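Local atomic coordinates of extracellular solute-binding protein family 1 (Arthrobacter chlorophenolicus, PDB entry 4R2F), a protein that binds the disaccharide laminaribiose and, as in other extracellular solute-binding proteins, probably delivers such sugars to a membrane transporter. Residues I59-F63 and E327-Y332; N390-L394 and L425-K430; A399-F403 and A417-F421. All coordinates share one frame; numbering follows the deposited sequence.

Contact 1: residues I59-F63 and E327-Y332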
loop_
_atom_site.group_PDB
_atom_site.type_symbol
_atom_site.label_atom_id
_atom_site.label_comp_id
_atom_site.label_asym_id
_atom_site.label_seq_id
_atom_site.Cartn_x
_atom_site.Cartn_y
_atom_site.Cartn_z
ATOM N N ILE A 59 -20.311 -4.815 8.911
ATOM C CA ILE A 59 -20.736 -3.524 8.370
ATOM C C ILE A 59 -21.494 -3.701 7.053
ATOM O O ILE A 59 -22.621 -3.228 6.899
ATOM C CB ILE A 59 -19.546 -2.570 8.215
ATOM C CG1 ILE A 59 -19.047 -2.167 9.593
ATOM C CG2 ILE A 59 -19.934 -1.313 7.439
ATOM C CD1 ILE A 59 -17.742 -1.406 9.567
ATOM N N ALA A 60 -20.893 -4.424 6.121
ATOM C CA ALA A 60 -21.472 -4.603 4.791
ATOM C C ALA A 60 -22.817 -5.324 4.843
ATOM O O ALA A 60 -23.763 -4.936 4.173
ATOM C CB ALA A 60 -20.496 -5.377 3.895
ATOM N N GLU A 61 -22.895 -6.372 5.649
ATOM C CA GLU A 61 -24.091 -7.184 5.711
ATOM C C GLU A 61 -25.198 -6.477 6.481
ATOM O O GLU A 61 -26.354 -6.880 6.408
ATOM C CB GLU A 61 -23.756 -8.598 6.214
ATOM C CG GLU A 61 -22.825 -9.274 5.199
ATOM C CD GLU A 61 -22.546 -10.756 5.415
ATOM O OE1 GLU A 61 -22.143 -11.412 4.419
ATOM O OE2 GLU A 61 -22.693 -11.262 6.549
ATOM N N GLY A 62 -24.855 -5.366 7.131
ATOM C CA GLY A 62 -25.835 -4.485 7.768
ATOM C C GLY A 62 -26.574 -3.560 6.823
ATOM O O GLY A 62 -27.582 -2.972 7.192
ATOM N N PHE A 63 -26.079 -3.427 5.598
ATOM C CA PHE A 63 -26.712 -2.576 4.596
ATOM C C PHE A 63 -28.108 -3.071 4.244
ATOM O O PHE A 63 -28.316 -4.265 4.037
ATOM C CB PHE A 63 -25.873 -2.554 3.324
ATOM C CG PHE A 63 -26.520 -1.853 2.171
ATOM C CD1 PHE A 63 -26.696 -0.479 2.192
ATOM C CD2 PHE A 63 -26.944 -2.564 1.050
ATOM C CE1 PHE A 63 -27.290 0.170 1.117
ATOM C CE2 PHE A 63 -27.535 -1.921 -0.026
ATOM C CZ PHE A 63 -27.711 -0.555 0.007
ATOM N N GLU A 327 -26.033 3.664 -3.017
ATOM C CA GLU A 327 -26.474 3.650 -1.629
ATOM C C GLU A 327 -25.533 2.852 -0.742
ATOM O O GLU A 327 -25.214 3.289 0.367
ATOM C CB GLU A 327 -27.895 3.087 -1.502
ATOM C CG GLU A 327 -29.003 4.025 -1.985
ATOM C CD GLU A 327 -29.022 5.391 -1.293
ATOM O OE1 GLU A 327 -28.967 5.462 -0.044
ATOM O OE2 GLU A 327 -29.123 6.406 -2.010
ATOM N N PHE A 328 -25.083 1.690 -1.227
ATOM C CA PHE A 328 -24.182 0.871 -0.449
ATOM C C PHE A 328 -22.930 1.662 -0.158
ATOM O O PHE A 328 -22.468 1.670 0.982
ATOM C CB PHE A 328 -23.769 -0.445 -1.135
ATOM C CG PHE A 328 -22.740 -1.219 -0.333
ATOM C CD1 PHE A 328 -23.118 -1.987 0.754
ATOM C CD2 PHE A 328 -21.387 -1.119 -0.625
ATOM C CE1 PHE A 328 -22.185 -2.654 1.518
ATOM C CE2 PHE A 328 -20.441 -1.782 0.131
ATOM C CZ PHE A 328 -20.841 -2.552 1.217
ATOM N N VAL A 329 -22.364 2.293 -1.188
ATOM C CA VAL A 329 -21.077 2.983 -1.015
ATOM C C VAL A 329 -21.223 4.127 -0.016
ATOM O O VAL A 329 -20.353 4.331 0.801
ATOM C CB VAL A 329 -20.456 3.469 -2.344
ATOM C CG1 VAL A 329 -19.258 4.395 -2.093
ATOM C CG2 VAL A 329 -20.034 2.297 -3.228
ATOM N N VAL A 330 -22.336 4.852 -0.068
ATOM C CA VAL A 330 -22.545 5.969 0.859
ATOM C C VAL A 330 -22.700 5.440 2.292
ATOM O O VAL A 330 -22.120 5.980 3.265
ATOM C CB VAL A 330 -23.764 6.802 0.414
ATOM C CG1 VAL A 330 -24.134 7.864 1.425
ATOM C CG2 VAL A 330 -23.480 7.439 -0.936
ATOM N N TYR A 331 -23.471 4.376 2.420
ATOM C CA TYR A 331 -23.626 3.696 3.703
ATOM C C TYR A 331 -22.267 3.253 4.251
ATOM O O TYR A 331 -21.931 3.492 5.421
ATOM C CB TYR A 331 -24.589 2.498 3.536
ATOM C CG TYR A 331 -24.506 1.488 4.657
ATOM C CD1 TYR A 331 -25.242 1.642 5.842
ATOM C CD2 TYR A 331 -23.672 0.388 4.541
ATOM C CE1 TYR A 331 -25.144 0.704 6.868
ATOM C CE2 TYR A 331 -23.573 -0.549 5.548
ATOM C CZ TYR A 331 -24.300 -0.393 6.710
ATOM O OH TYR A 331 -24.153 -1.365 7.671
ATOM N N TYR A 332 -21.468 2.611 3.400
ATOM C CA TYR A 332 -20.205 2.021 3.869
ATOM C C TYR A 332 -19.242 3.125 4.293
ATOM O O TYR A 332 -18.663 3.052 5.362
ATOM C CB TYR A 332 -19.599 1.130 2.802
ATOM C CG TYR A 332 -18.517 0.155 3.262
ATOM C CD1 TYR A 332 -18.848 -1.007 3.962
ATOM C CD2 TYR A 332 -17.175 0.362 2.934
ATOM C CE1 TYR A 332 -17.867 -1.910 4.369
ATOM C CE2 TYR A 332 -16.180 -0.536 3.320
ATOM C CZ TYR A 332 -16.527 -1.679 4.043
ATOM O OH TYR A 332 -15.581 -2.602 4.422
#
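F63 and Y331 each hold CG opposite their own backbone N (chi1 173° and 163°), which carries the F63 ring across helix 327-332 and stretches the Y331 ring to the backbone of I59. F328 then meets F63 twice. Its CA sits over one face of the F63 ring, 3.9 Å from the centroid, as a CH-pi contact, while its own ring turns an edge to the F63 face in a T-shaped pair, planes at 85°. The chain of F63 in turn covers Y331, with F63 CA 4.0 Å from the Y331 centroid and over its face. At the far end of that ring the hydroxyl OH of Y331 donates to I59 O at 2.5 Å, a short bond slightly tilted from the carbonyl plane. I59 O also accepts a bond from G62 N, so two donors grip it.

Beside this cluster, A60 CB touches F328 CZ at 3.9 Å, and I59 CG2 meets Y332 CD1 at 3.7 Å, the two side chains crossing almost at right angles. F42 of strand 40-44 meets the rings of both F328 and Y332. A largely buried aromatic cluster thus packs the end of helix 50-61 on helix 322-335. Within it one phenol proton is spent on a backbone carbonyl, a directional tie that probably pins the far end of Y331, while F63 over its face limits the turning of the ring.

Contact 2: residues N390-L394 and L425-K430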
loop_
_atom_site.group_PDB
_atom_site.type_symbol
_atom_site.label_atom_id
_atom_site.label_comp_id
_atom_site.label_asym_id
_atom_site.label_seq_id
_atom_site.Cartn_x
_atom_site.Cartn_y
_atom_site.Cartn_z
ATOM N N ASN A 390 -1.935 2.911 -16.395
ATOM C CA ASN A 390 -0.605 2.312 -16.412
ATOM C C ASN A 390 -0.096 1.968 -15.015
ATOM O O ASN A 390 0.709 1.060 -14.862
ATOM C CB ASN A 390 0.394 3.215 -17.099
ATOM C CG ASN A 390 0.360 3.078 -18.618
ATOM O OD1 ASN A 390 -0.179 2.108 -19.199
ATOM N ND2 ASN A 390 0.950 4.048 -19.264
ATOM N N LEU A 391 -0.553 2.695 -14.003
ATOM C CA LEU A 391 -0.160 2.393 -12.628
ATOM C C LEU A 391 -0.753 1.073 -12.192
ATOM O O LEU A 391 -0.124 0.333 -11.429
ATOM C CB LEU A 391 -0.561 3.498 -11.682
ATOM C CG LEU A 391 0.119 4.831 -11.947
ATOM C CD1 LEU A 391 -0.352 5.854 -10.918
ATOM C CD2 LEU A 391 1.620 4.691 -11.892
ATOM N N ALA A 392 -1.940 0.764 -12.701
ATOM C CA ALA A 392 -2.567 -0.511 -12.433
ATOM C C ALA A 392 -1.685 -1.669 -12.933
ATOM O O ALA A 392 -1.499 -2.672 -12.225
ATOM C CB ALA A 392 -3.939 -0.576 -13.063
ATOM N N ALA A 393 -1.144 -1.535 -14.139
ATOM C CA ALA A 393 -0.295 -2.601 -14.738
ATOM C C ALA A 393 1.056 -2.708 -14.030
ATOM O O ALA A 393 1.559 -3.798 -13.752
ATOM C CB ALA A 393 -0.095 -2.347 -16.213
ATOM N N LEU A 394 1.612 -1.558 -13.678
ATOM C CA LEU A 394 2.809 -1.538 -12.885
ATOM C C LEU A 394 2.614 -2.268 -11.566
ATOM O O LEU A 394 3.367 -3.168 -11.242
ATOM C CB LEU A 394 3.268 -0.109 -12.655
ATOM C CG LEU A 394 4.292 0.121 -11.558
ATOM C CD1 LEU A 394 5.586 -0.588 -11.888
ATOM C CD2 LEU A 394 4.542 1.615 -11.368
ATOM N N LEU A 425 7.784 -3.820 -18.455
ATOM C CA LEU A 425 6.811 -2.742 -18.376
ATOM C C LEU A 425 6.415 -2.254 -19.771
ATOM O O LEU A 425 5.254 -1.994 -19.993
ATOM C CB LEU A 425 7.367 -1.579 -17.549
ATOM C CG LEU A 425 7.492 -1.831 -16.038
ATOM C CD1 LEU A 425 8.225 -0.667 -15.374
ATOM C CD2 LEU A 425 6.115 -2.052 -15.408
ATOM N N LYS A 426 7.358 -2.169 -20.713
ATOM C CA LYS A 426 7.018 -1.761 -22.087
ATOM C C LYS A 426 6.117 -2.755 -22.777
ATOM O O LYS A 426 5.284 -2.355 -23.574
ATOM C CB LYS A 426 8.264 -1.442 -22.917
ATOM C CG LYS A 426 8.843 -0.107 -22.496
ATOM C CD LYS A 426 10.239 0.180 -23.000
ATOM C CE LYS A 426 10.729 1.454 -22.337
ATOM N NZ LYS A 426 12.182 1.671 -22.524
ATOM N N SER A 427 6.221 -4.033 -22.424
ATOM C CA SER A 427 5.357 -5.025 -22.999
ATOM C C SER A 427 3.907 -4.832 -22.604
ATOM O O SER A 427 3.031 -5.294 -23.321
ATOM C CB SER A 427 5.799 -6.411 -22.584
ATOM O OG SER A 427 7.180 -6.540 -22.809
ATOM N N VAL A 428 3.635 -4.188 -21.460
ATOM C CA VAL A 428 2.249 -4.145 -20.917
ATOM C C VAL A 428 1.639 -2.746 -20.769
ATOM O O VAL A 428 0.447 -2.553 -20.963
ATOM C CB VAL A 428 2.119 -4.905 -19.560
ATOM C CG1 VAL A 428 2.359 -6.401 -19.748
ATOM C CG2 VAL A 428 3.071 -4.342 -18.521
ATOM N N LEU A 429 2.465 -1.769 -20.432
ATOM C CA LEU A 429 2.025 -0.391 -20.391
ATOM C C LEU A 429 1.705 0.095 -21.805
ATOM O O LEU A 429 2.293 -0.371 -22.778
ATOM C CB LEU A 429 3.084 0.506 -19.718
ATOM C CG LEU A 429 2.990 0.576 -18.179
ATOM C CD1 LEU A 429 3.002 -0.803 -17.531
ATOM C CD2 LEU A 429 4.086 1.452 -17.587
ATOM N N LYS A 430 0.737 0.996 -21.909
ATOM C CA LYS A 430 0.382 1.613 -23.184
ATOM C C LYS A 430 1.182 2.885 -23.254
ATOM O O LYS A 430 1.054 3.734 -22.375
ATOM C CB LYS A 430 -1.111 1.934 -23.254
ATOM C CG LYS A 430 -1.990 0.748 -23.616
ATOM C CD LYS A 430 -2.068 -0.266 -22.484
ATOM C CE LYS A 430 -3.353 -1.073 -22.544
ATOM N NZ LYS A 430 -4.563 -0.205 -22.453
#
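The side-chain amide of N390 clasps the backbone of K430 with two hydrogen bonds. OD1 accepts from K430 N at 3.1 Å with an N-H...O angle of 160°, the donor standing somewhat off the carbonyl plane of the amide. ND2 gives a proton to K430 O, also at 3.1 Å and nearly straight at 173°, and that oxygen lies in the plane of the N390 amide. One flat group therefore satisfies both the N-H and the C=O of a single residue in the extended tail that follows helix 414-428. With CG beside its own backbone N (chi1 -83°), N390 lays the amide against L429, whose CG is 3.7 Å from N390 CG.

Replacing N390 with a leucine would probably leave the N-H and C=O of K430 without these mates, and the tail held to helix 389-396 mainly by L429. Before the tail, L425 O accepts bonds from both L429 N at 2.8 Å and V428 N at 3.1 Å. The amine of K430 is turned away from N390 and forms a salt bridge with E109, although this lysine is poorly ordered.

Apolar contacts fill in beside the polar clasp. A393 CB rests on L429 CD1 at 3.7 Å, and one turn back along helix 414-428 the methyls L394 CD1 and L425 CD2 meet at 3.8 Å. L394 also leans on F380. A side-chain amide that pairs with both backbone polar groups of one residue, much as a neighbouring strand would, is a familiar way to tie an extended segment to a helix; here it fastens the C-terminal tail of the solute-binding protein to helix 389-396.

Contact 3: residues A399-F403 and A417-F421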
loop_
_atom_site.group_PDB
_atom_site.type_symbol
_atom_site.label_atom_id
_atom_site.label_comp_id
_atom_site.label_asym_id
_atom_site.label_seq_id
_atom_site.Cartn_x
_atom_site.Cartn_y
_atom_site.Cartn_z
ATOM N N ALA A 399 6.024 -7.890 -14.046
ATOM C CA ALA A 399 7.344 -7.264 -14.112
ATOM C C ALA A 399 7.894 -6.781 -12.768
ATOM O O ALA A 399 9.086 -6.938 -12.489
ATOM C CB ALA A 399 7.352 -6.114 -15.113
ATOM N N LEU A 400 7.052 -6.127 -11.963
ATOM C CA LEU A 400 7.491 -5.630 -10.678
ATOM C C LEU A 400 7.765 -6.820 -9.742
ATOM O O LEU A 400 8.764 -6.816 -9.037
ATOM C CB LEU A 400 6.438 -4.688 -10.061
ATOM C CG LEU A 400 6.771 -4.048 -8.713
ATOM C CD1 LEU A 400 8.171 -3.462 -8.693
ATOM C CD2 LEU A 400 5.733 -2.982 -8.353
ATOM N N ASN A 401 6.885 -7.826 -9.761
ATOM C CA ASN A 401 7.070 -9.007 -8.905
ATOM C C ASN A 401 8.422 -9.637 -9.135
ATOM O O ASN A 401 9.185 -9.868 -8.189
ATOM C CB ASN A 401 5.972 -10.044 -9.125
ATOM C CG ASN A 401 4.629 -9.614 -8.538
ATOM O OD1 ASN A 401 3.592 -9.762 -9.162
ATOM N ND2 ASN A 401 4.653 -9.101 -7.332
ATOM N N GLN A 402 8.727 -9.866 -10.407
ATOM C CA GLN A 402 9.956 -10.579 -10.840
ATOM C C GLN A 402 11.200 -9.748 -10.590
ATOM O O GLN A 402 12.223 -10.248 -10.118
ATOM C CB GLN A 402 9.791 -11.031 -12.322
ATOM C CG GLN A 402 8.620 -12.016 -12.442
ATOM C CD GLN A 402 8.294 -12.534 -13.846
ATOM O OE1 GLN A 402 7.550 -13.519 -14.005
ATOM N NE2 GLN A 402 8.824 -11.877 -14.856
ATOM N N PHE A 403 11.099 -8.447 -10.830
ATOM C CA PHE A 403 12.175 -7.527 -10.475
ATOM C C PHE A 403 12.532 -7.650 -9.000
ATOM O O PHE A 403 13.704 -7.789 -8.628
ATOM C CB PHE A 403 11.744 -6.112 -10.830
ATOM C CG PHE A 403 12.676 -5.048 -10.385
ATOM C CD1 PHE A 403 13.960 -4.954 -10.901
ATOM C CD2 PHE A 403 12.268 -4.103 -9.464
ATOM C CE1 PHE A 403 14.812 -3.956 -10.489
ATOM C CE2 PHE A 403 13.112 -3.096 -9.072
ATOM C CZ PHE A 403 14.394 -3.025 -9.577
ATOM N N ALA A 417 18.913 -5.968 -13.962
ATOM C CA ALA A 417 17.600 -6.153 -13.336
ATOM C C ALA A 417 16.625 -5.044 -13.800
ATOM O O ALA A 417 15.512 -5.325 -14.213
ATOM C CB ALA A 417 17.751 -6.157 -11.833
ATOM N N LEU A 418 17.104 -3.808 -13.758
ATOM C CA LEU A 418 16.324 -2.650 -14.194
ATOM C C LEU A 418 15.970 -2.689 -15.678
ATOM O O LEU A 418 14.869 -2.292 -16.066
ATOM C CB LEU A 418 17.084 -1.375 -13.852
ATOM C CG LEU A 418 17.057 -0.967 -12.376
ATOM C CD1 LEU A 418 18.100 0.083 -12.031
ATOM C CD2 LEU A 418 15.662 -0.470 -11.983
ATOM N N THR A 419 16.890 -3.186 -16.511
ATOM C CA THR A 419 16.642 -3.309 -17.942
ATOM C C THR A 419 15.560 -4.332 -18.174
ATOM O O THR A 419 14.653 -4.102 -18.977
ATOM C CB THR A 419 17.933 -3.675 -18.716
ATOM O OG1 THR A 419 18.896 -2.652 -18.462
ATOM C CG2 THR A 419 17.694 -3.767 -20.201
ATOM N N ALA A 420 15.626 -5.456 -17.461
ATOM C CA ALA A 420 14.565 -6.478 -17.572
ATOM C C ALA A 420 13.216 -5.894 -17.098
ATOM O O ALA A 420 12.167 -6.183 -17.665
ATOM C CB ALA A 420 14.921 -7.726 -16.765
ATOM N N PHE A 421 13.273 -5.072 -16.053
ATOM C CA PHE A 421 12.080 -4.410 -15.510
ATOM C C PHE A 421 11.480 -3.461 -16.576
ATOM O O PHE A 421 10.301 -3.572 -16.930
ATOM C CB PHE A 421 12.479 -3.681 -14.210
ATOM C CG PHE A 421 11.330 -3.058 -13.452
ATOM C CD1 PHE A 421 10.057 -3.612 -13.483
ATOM C CD2 PHE A 421 11.541 -1.918 -12.714
ATOM C CE1 PHE A 421 9.020 -3.035 -12.796
ATOM C CE2 PHE A 421 10.503 -1.331 -12.019
ATOM C CZ PHE A 421 9.242 -1.896 -12.068
#
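The rings of F403 and F421 lie face on face in an offset stack, centroids 4.5 Å apart and planes only 7° from parallel. CD2 of F421 stands over the centre of the F403 ring, whereas CD2 of F403 falls toward the rim of the F421 ring, as expected of a parallel-displaced pair. L418 reaches F403 obliquely with its CD2 methyl, 3.7 Å from CZ, and the A417 methyl CB touches F403 CE1. Round F421, the oxygen A399 O also comes in obliquely, 3.6 Å from CD1; it already accepts the N-H of F403 in the helix. The backbone of L400 follows at a similar slant, with L400 CA 3.7 Å from F421 CE1. The CD1 methyl of L400 lies 3.9 Å from F421 CZ, the two side chains running side by side in the same direction.

F403 keeps CG opposite its backbone N (chi1 173°), which throws the ring across to the other helix, where CD1 comes to 3.8 Å from F421 CB. Each phenylalanine thus covers part of the other's stem as well as its face, and the small side chains of A399 and A417 probably let the aromatic side chains come close to the facing backbone.

Outside the pair, M209 and M213 of helix 204-215 and V238 of helix 232-246 pack on F403, while V229, in a loop, touches F421. The two segments share no polar bond.

The axes of segments 399-403 and 417-421 approach to 9.6 Å and run nearly antiparallel, at 166°. Consecutive helices 398-408 and 414-428 packed in this way form an alpha-alpha hairpin, in which the side chain of L400 lies about 6 Å from a glucose unit of the bound sugar.

Contact 1 comes first along the chain and stands apart: its centre is about 33 Å from that of contact 2 and about 40 Å from that of contact 3, with no touch. It joins helices 50-61 and 322-335, which pack together against the sheet that holds strands 40-44 and 70-74. Contacts 2 and 3 lie toward the C-terminus, about 12 Å apart between centres, and share helix 414-428; the residues of contact 3 fall between the two segments of contact 2. They touch directly, L394 CD1 lying 3.9 Å from F421 CZ. Contacts 1 and 3 sit on opposite sides of the chain's centre, consistent with the two-lobed build of solute-binding proteins that close over a sugar.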